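Side-chain contacts in seryl-tRNA synthetase (Pyrococcus horikoshii, PDB 2DQ0), which attaches serine to tRNA(Ser), and probably also to tRNA(Sec), using ATP, as a homodimeric class II aminoacyl-tRNA synthetase: residues Asp237-Val242 / Asp246-Pro251; Gly349-Lys354 / Asp379-Arg384. All blocks are in the same frame, centred on the assembly; numbering follows the deposited sequence.

Contact 1: Asp237-Val242 / Asp246-Pro251; sequences DVIYKV and DLYLIP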
loop_
_atom_site.group_PDB
_atom_site.type_symbol
_atom_site.label_atom_id
_atom_site.label_comp_id
_atom_site.label_asym_id
_atom_site.label_seq_id
_atom_site.Cartn_x
_atom_site.Cartn_y
_atom_site.Cartn_z
ATOM N N ASP A 237 8.802 15.500 -2.022
ATOM C CA ASP A 237 7.626 15.873 -1.250
ATOM C C ASP A 237 6.477 14.906 -1.070
ATOM O O ASP A 237 5.858 14.882 -0.010
ATOM C CB ASP A 237 7.074 17.173 -1.817
ATOM C CG ASP A 237 8.068 18.296 -1.716
ATOM O OD1 ASP A 237 7.950 19.263 -2.496
ATOM O OD2 ASP A 237 8.970 18.208 -0.847
ATOM N N VAL A 238 6.174 14.114 -2.087
ATOM C CA VAL A 238 5.049 13.230 -1.950
ATOM C C VAL A 238 5.322 11.733 -2.001
ATOM O O VAL A 238 4.725 10.970 -1.254
ATOM C CB VAL A 238 3.922 13.580 -3.010
ATOM C CG1 VAL A 238 4.217 14.857 -3.723
ATOM C CG2 VAL A 238 3.779 12.492 -3.997
ATOM N N ILE A 239 6.242 11.315 -2.854
ATOM C CA ILE A 239 6.495 9.900 -3.064
ATOM C C ILE A 239 7.465 9.139 -2.181
ATOM O O ILE A 239 8.601 9.547 -1.994
ATOM C CB ILE A 239 6.901 9.697 -4.519
ATOM C CG1 ILE A 239 5.817 10.280 -5.405
ATOM C CG2 ILE A 239 7.104 8.217 -4.836
ATOM C CD1 ILE A 239 6.270 10.424 -6.840
ATOM N N TYR A 240 6.989 8.005 -1.669
ATOM C CA TYR A 240 7.776 7.099 -0.830
ATOM C C TYR A 240 8.457 6.073 -1.729
ATOM O O TYR A 240 7.821 5.505 -2.636
ATOM C CB TYR A 240 6.894 6.280 0.118
ATOM C CG TYR A 240 6.295 7.001 1.293
ATOM C CD1 TYR A 240 7.096 7.434 2.350
ATOM C CD2 TYR A 240 4.917 7.192 1.387
ATOM C CE1 TYR A 240 6.542 8.036 3.482
ATOM C CE2 TYR A 240 4.351 7.795 2.520
ATOM C CZ TYR A 240 5.173 8.214 3.560
ATOM O OH TYR A 240 4.634 8.839 4.656
ATOM N N LYS A 241 9.739 5.829 -1.476
ATOM C CA LYS A 241 10.450 4.819 -2.229
ATOM C C LYS A 241 10.687 3.647 -1.278
ATOM O O LYS A 241 10.864 3.855 -0.070
ATOM C CB LYS A 241 11.788 5.337 -2.744
ATOM C CG LYS A 241 12.548 4.270 -3.530
ATOM C CD LYS A 241 13.869 4.783 -4.029
ATOM C CE LYS A 241 14.625 3.724 -4.808
ATOM N NZ LYS A 241 15.160 2.685 -3.890
ATOM N N VAL A 242 10.660 2.420 -1.797
ATOM C CA VAL A 242 10.910 1.279 -0.929
ATOM C C VAL A 242 12.397 0.937 -1.026
ATOM O O VAL A 242 12.999 0.994 -2.096
ATOM C CB VAL A 242 9.984 0.040 -1.273
ATOM C CG1 VAL A 242 8.893 0.449 -2.206
ATOM C CG2 VAL A 242 10.772 -1.094 -1.825
ATOM N N ASP A 246 13.551 -0.973 -7.208
ATOM C CA ASP A 246 13.104 0.082 -8.085
ATOM C C ASP A 246 11.558 -0.008 -7.951
ATOM O O ASP A 246 10.846 -0.433 -8.863
ATOM C CB ASP A 246 13.581 -0.154 -9.523
ATOM C CG ASP A 246 13.088 0.930 -10.510
ATOM O OD1 ASP A 246 13.124 0.671 -11.739
ATOM O OD2 ASP A 246 12.673 2.033 -10.079
ATOM N N LEU A 247 11.071 0.368 -6.772
ATOM C CA LEU A 247 9.644 0.368 -6.465
ATOM C C LEU A 247 9.250 1.607 -5.659
ATOM O O LEU A 247 9.921 2.007 -4.703
ATOM C CB LEU A 247 9.265 -0.894 -5.692
ATOM C CG LEU A 247 9.334 -2.212 -6.472
ATOM C CD1 LEU A 247 9.121 -3.377 -5.529
ATOM C CD2 LEU A 247 8.269 -2.218 -7.574
ATOM N N TYR A 248 8.153 2.223 -6.070
ATOM C CA TYR A 248 7.648 3.418 -5.413
ATOM C C TYR A 248 6.158 3.220 -5.103
ATOM O O TYR A 248 5.427 2.658 -5.914
ATOM C CB TYR A 248 7.850 4.610 -6.341
ATOM C CG TYR A 248 9.305 4.874 -6.632
ATOM C CD1 TYR A 248 10.037 4.056 -7.501
ATOM C CD2 TYR A 248 9.984 5.901 -5.967
ATOM C CE1 TYR A 248 11.399 4.255 -7.687
ATOM C CE2 TYR A 248 11.336 6.107 -6.153
ATOM C CZ TYR A 248 12.031 5.290 -7.007
ATOM O OH TYR A 248 13.349 5.550 -7.193
ATOM N N LEU A 249 5.722 3.640 -3.919
ATOM C CA LEU A 249 4.315 3.515 -3.549
ATOM C C LEU A 249 3.583 4.591 -4.330
ATOM O O LEU A 249 4.007 5.748 -4.359
ATOM C CB LEU A 249 4.114 3.706 -2.034
ATOM C CG LEU A 249 4.799 2.638 -1.172
ATOM C CD1 LEU A 249 4.491 2.881 0.279
ATOM C CD2 LEU A 249 4.332 1.252 -1.585
ATOM N N ILE A 250 2.494 4.211 -4.979
ATOM C CA ILE A 250 1.767 5.169 -5.784
ATOM C C ILE A 250 1.012 6.173 -4.934
ATOM O O ILE A 250 0.488 5.836 -3.879
ATOM C CB ILE A 250 0.782 4.455 -6.738
ATOM C CG1 ILE A 250 -0.247 3.662 -5.943
ATOM C CG2 ILE A 250 1.535 3.479 -7.644
ATOM C CD1 ILE A 250 -1.340 3.118 -6.813
ATOM N N PRO A 251 0.998 7.441 -5.365
ATOM C CA PRO A 251 0.300 8.519 -4.656
ATOM C C PRO A 251 -1.110 8.690 -5.181
ATOM O O PRO A 251 -1.876 9.490 -4.669
ATOM C CB PRO A 251 1.169 9.742 -4.947
ATOM C CG PRO A 251 1.660 9.461 -6.326
ATOM C CD PRO A 251 2.034 7.995 -6.264
HETATM O O HOH W 1 4.321 7.606 -2.369
#
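Lys241 lies across Tyr248 at the centre of a short, irregular antiparallel beta hairpin in the catalytic core. The two form its single bridge, a non-hydrogen-bonded pair with CA atoms 4.5 Å apart, flanked by backbone bonds from Leu249 N to Tyr240 O (3.1 Å) and from Val242 N to Leu247 O. A long, flexible lysine suits this place: with CG anti to the backbone N (chi1 180°) and the chain extended through CE, its methylenes lie along the ring. Lys241 CG makes a CH-pi contact over the face, 3.9 Å from the centroid of the Tyr248 ring. Beyond the hydroxyl end of the ring, the bend at chi4 (-73°) brings Lys241 NZ to Val242 O (3.3 Å); its salt bridge is with Glu243 of the second subunit, while the Tyr248 hydroxyl bonds to Arg223. At the ring edge sits a branched bump, Ile239 CG2, 3.9 Å from Tyr248 CD2; the CG1 branch of Ile239 points to Pro251 CG. Val238 CG2 is a second bump, resting against Pro251 CB (3.9 Å), the compact proline giving a rigid surface. On the dimer side, Val242 CG1 packs on Leu247 CB, and Leu249 and Val242 meet Leu249 and Tyr240 of the second subunit. Where the two backbones diverge, one water spans the gap, accepting from Tyr240 N at 2.8 Å and donating to Leu249 O.

Contact 2: Gly349-Lys354 / Asp379-Arg384; sequences GYVAAK and DWQARR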
loop_
_atom_site.group_PDB
_atom_site.type_symbol
_atom_site.label_atom_id
_atom_site.label_comp_id
_atom_site.label_asym_id
_atom_site.label_seq_id
_atom_site.Cartn_x
_atom_site.Cartn_y
_atom_site.Cartn_z
ATOM N N GLY A 349 0.446 23.715 -10.941
ATOM C CA GLY A 349 1.195 22.467 -10.931
ATOM C C GLY A 349 1.705 22.114 -12.319
ATOM O O GLY A 349 1.093 22.466 -13.328
ATOM N N TYR A 350 2.828 21.405 -12.360
ATOM C CA TYR A 350 3.497 21.033 -13.598
ATOM C C TYR A 350 2.796 20.188 -14.656
ATOM O O TYR A 350 2.937 20.439 -15.846
ATOM C CB TYR A 350 4.825 20.351 -13.255
ATOM C CG TYR A 350 5.954 21.310 -12.982
ATOM C CD1 TYR A 350 5.758 22.414 -12.148
ATOM C CD2 TYR A 350 7.212 21.138 -13.581
ATOM C CE1 TYR A 350 6.772 23.329 -11.920
ATOM C CE2 TYR A 350 8.242 22.046 -13.356
ATOM C CZ TYR A 350 8.011 23.151 -12.519
ATOM O OH TYR A 350 8.998 24.090 -12.280
ATOM N N VAL A 351 2.040 19.190 -14.237
ATOM C CA VAL A 351 1.431 18.301 -15.204
ATOM C C VAL A 351 0.253 18.825 -16.005
ATOM O O VAL A 351 0.153 18.569 -17.206
ATOM C CB VAL A 351 1.009 16.987 -14.525
ATOM C CG1 VAL A 351 0.656 15.960 -15.586
ATOM C CG2 VAL A 351 2.134 16.488 -13.626
ATOM N N ALA A 352 -0.633 19.573 -15.364
ATOM C CA ALA A 352 -1.818 20.034 -16.065
ATOM C C ALA A 352 -1.697 21.277 -16.922
ATOM O O ALA A 352 -0.864 22.149 -16.686
ATOM C CB ALA A 352 -2.954 20.214 -15.069
ATOM N N ALA A 353 -2.545 21.330 -17.938
ATOM C CA ALA A 353 -2.630 22.487 -18.819
ATOM C C ALA A 353 -3.757 23.346 -18.235
ATOM O O ALA A 353 -3.717 24.568 -18.297
ATOM C CB ALA A 353 -2.989 22.056 -20.235
ATOM N N LYS A 354 -4.764 22.683 -17.677
ATOM C CA LYS A 354 -5.913 23.336 -17.053
ATOM C C LYS A 354 -6.459 22.379 -15.995
ATOM O O LYS A 354 -6.445 21.152 -16.182
ATOM C CB LYS A 354 -6.999 23.646 -18.086
ATOM C CG LYS A 354 -8.216 24.323 -17.499
ATOM C CD LYS A 354 -9.247 24.663 -18.554
ATOM C CE LYS A 354 -10.374 25.504 -17.998
ATOM N NZ LYS A 354 -11.314 25.893 -19.094
ATOM N N ASP A 379 -0.425 16.459 -23.842
ATOM C CA ASP A 379 0.539 15.432 -24.205
ATOM C C ASP A 379 1.757 15.418 -23.290
ATOM O O ASP A 379 2.787 14.851 -23.655
ATOM C CB ASP A 379 1.018 15.645 -25.649
ATOM C CG ASP A 379 1.757 16.973 -25.854
ATOM O OD1 ASP A 379 2.263 17.195 -26.972
ATOM O OD2 ASP A 379 1.839 17.801 -24.924
ATOM N N TRP A 380 1.655 16.033 -22.110
ATOM C CA TRP A 380 2.798 16.115 -21.189
ATOM C C TRP A 380 3.284 14.769 -20.671
ATOM O O TRP A 380 4.487 14.555 -20.542
ATOM C CB TRP A 380 2.448 17.002 -19.999
ATOM C CG TRP A 380 3.643 17.557 -19.240
ATOM C CD1 TRP A 380 4.350 18.671 -19.551
ATOM C CD2 TRP A 380 4.245 17.020 -18.051
ATOM N NE1 TRP A 380 5.354 18.870 -18.641
ATOM C CE2 TRP A 380 5.316 17.871 -17.709
ATOM C CE3 TRP A 380 3.983 15.904 -17.247
ATOM C CZ2 TRP A 380 6.134 17.643 -16.593
ATOM C CZ3 TRP A 380 4.796 15.675 -16.138
ATOM C CH2 TRP A 380 5.860 16.545 -15.822
ATOM N N GLN A 381 2.351 13.873 -20.349
ATOM C CA GLN A 381 2.715 12.556 -19.845
ATOM C C GLN A 381 3.031 11.659 -21.023
ATOM O O GLN A 381 4.015 10.903 -21.001
ATOM C CB GLN A 381 1.572 11.956 -19.011
ATOM C CG GLN A 381 1.152 12.843 -17.855
ATOM C CD GLN A 381 0.134 12.198 -16.960
ATOM O OE1 GLN A 381 -0.937 11.772 -17.405
ATOM N NE2 GLN A 381 0.453 12.127 -15.676
ATOM N N ALA A 382 2.191 11.757 -22.051
ATOM C CA ALA A 382 2.365 10.972 -23.269
ATOM C C ALA A 382 3.765 11.128 -23.833
ATOM O O ALA A 382 4.392 10.149 -24.230
ATOM C CB ALA A 382 1.349 11.386 -24.311
ATOM N N ARG A 383 4.274 12.350 -23.857
ATOM C CA ARG A 383 5.605 12.562 -24.407
ATOM C C ARG A 383 6.681 11.936 -23.526
ATOM O O ARG A 383 7.745 11.590 -24.016
ATOM C CB ARG A 383 5.857 14.059 -24.592
ATOM C CG ARG A 383 6.891 14.421 -25.655
ATOM C CD ARG A 383 6.859 15.926 -25.955
ATOM N NE ARG A 383 5.645 16.341 -26.669
ATOM C CZ ARG A 383 5.520 16.340 -27.998
ATOM N NH1 ARG A 383 4.382 16.735 -28.556
ATOM N NH2 ARG A 383 6.530 15.952 -28.780
ATOM N N ARG A 384 6.398 11.768 -22.234
ATOM C CA ARG A 384 7.374 11.177 -21.316
ATOM C C ARG A 384 7.313 9.669 -21.348
ATOM O O ARG A 384 8.329 8.998 -21.403
ATOM C CB ARG A 384 7.129 11.638 -19.872
ATOM C CG ARG A 384 7.461 13.094 -19.604
ATOM C CD ARG A 384 6.590 13.679 -18.486
ATOM N NE ARG A 384 7.275 13.720 -17.197
ATOM C CZ ARG A 384 8.164 14.641 -16.848
ATOM N NH1 ARG A 384 8.737 14.581 -15.649
ATOM N NH2 ARG A 384 8.469 15.629 -17.683
#
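Val351 and Trp380 carry most of this contact through apolar packing. Both valine methyls come from the same side of the Trp380 indole, over its CE3-CZ3 rim, Val351 CG1 3.7 Å from Trp380 CE3 and CG2 equally near CZ3. Having CG1 anti to the backbone N (chi1 -168°) also puts Val351 CG1 against the amide of Gln381, 3.8 Å from Gln381 NE2. A CH-pi contact adds to this: Val351 CA stands over the six-membered ring of Trp380, 4.3 Å from its centroid and 20° off the normal, and Tyr350 O lies above that face. A broad, flat tryptophan suits the place because Arg384 NH2 lies over the opposite face, toward the rim, its guanidinium bonded to the backbone oxygens of Trp104 and Glu227. Most polar bonds reach outward: Trp380 NE1 to Leu106 O, Gln381 to Thr402, Ser229 and Glu254, and Tyr350 OH to Glu23 and Lys26; within 379-384, Arg383 NH1 and Asp379 OD1 form a salt bridge (2.7 Å). Replacing Trp380 by an alanine would probably open a gap between Val351 and Arg384 and leave Leu106 O without its indole donor. Glu254 is predicted to bind serine, so its bond to Gln381 is consistent with a second-shell position beside the class II active site.

Overall arrangement
Following the chain from the N-terminal extension into the catalytic core, contact 1 comes first: after helix 234-237 it closes a tight turn with just three residues between its segments, then leads directly into the predicted serine-binding residues 252-254. Contact 2 closes a much longer loop, 24 residues that hold the antiparallel strands 354-362 and 367-376. The two are in series, neither nested nor crossed; the centres of contact 1 and contact 2 are about 20 Å apart, and the nearest atoms of contact 1 and contact 2 about 10 Å. Contact 1 faces the second subunit, whereas contact 2 faces the N-terminal extension. Glu254 relates them, following shortly after Pro251 in the chain and bonding to Gln381 of contact 2.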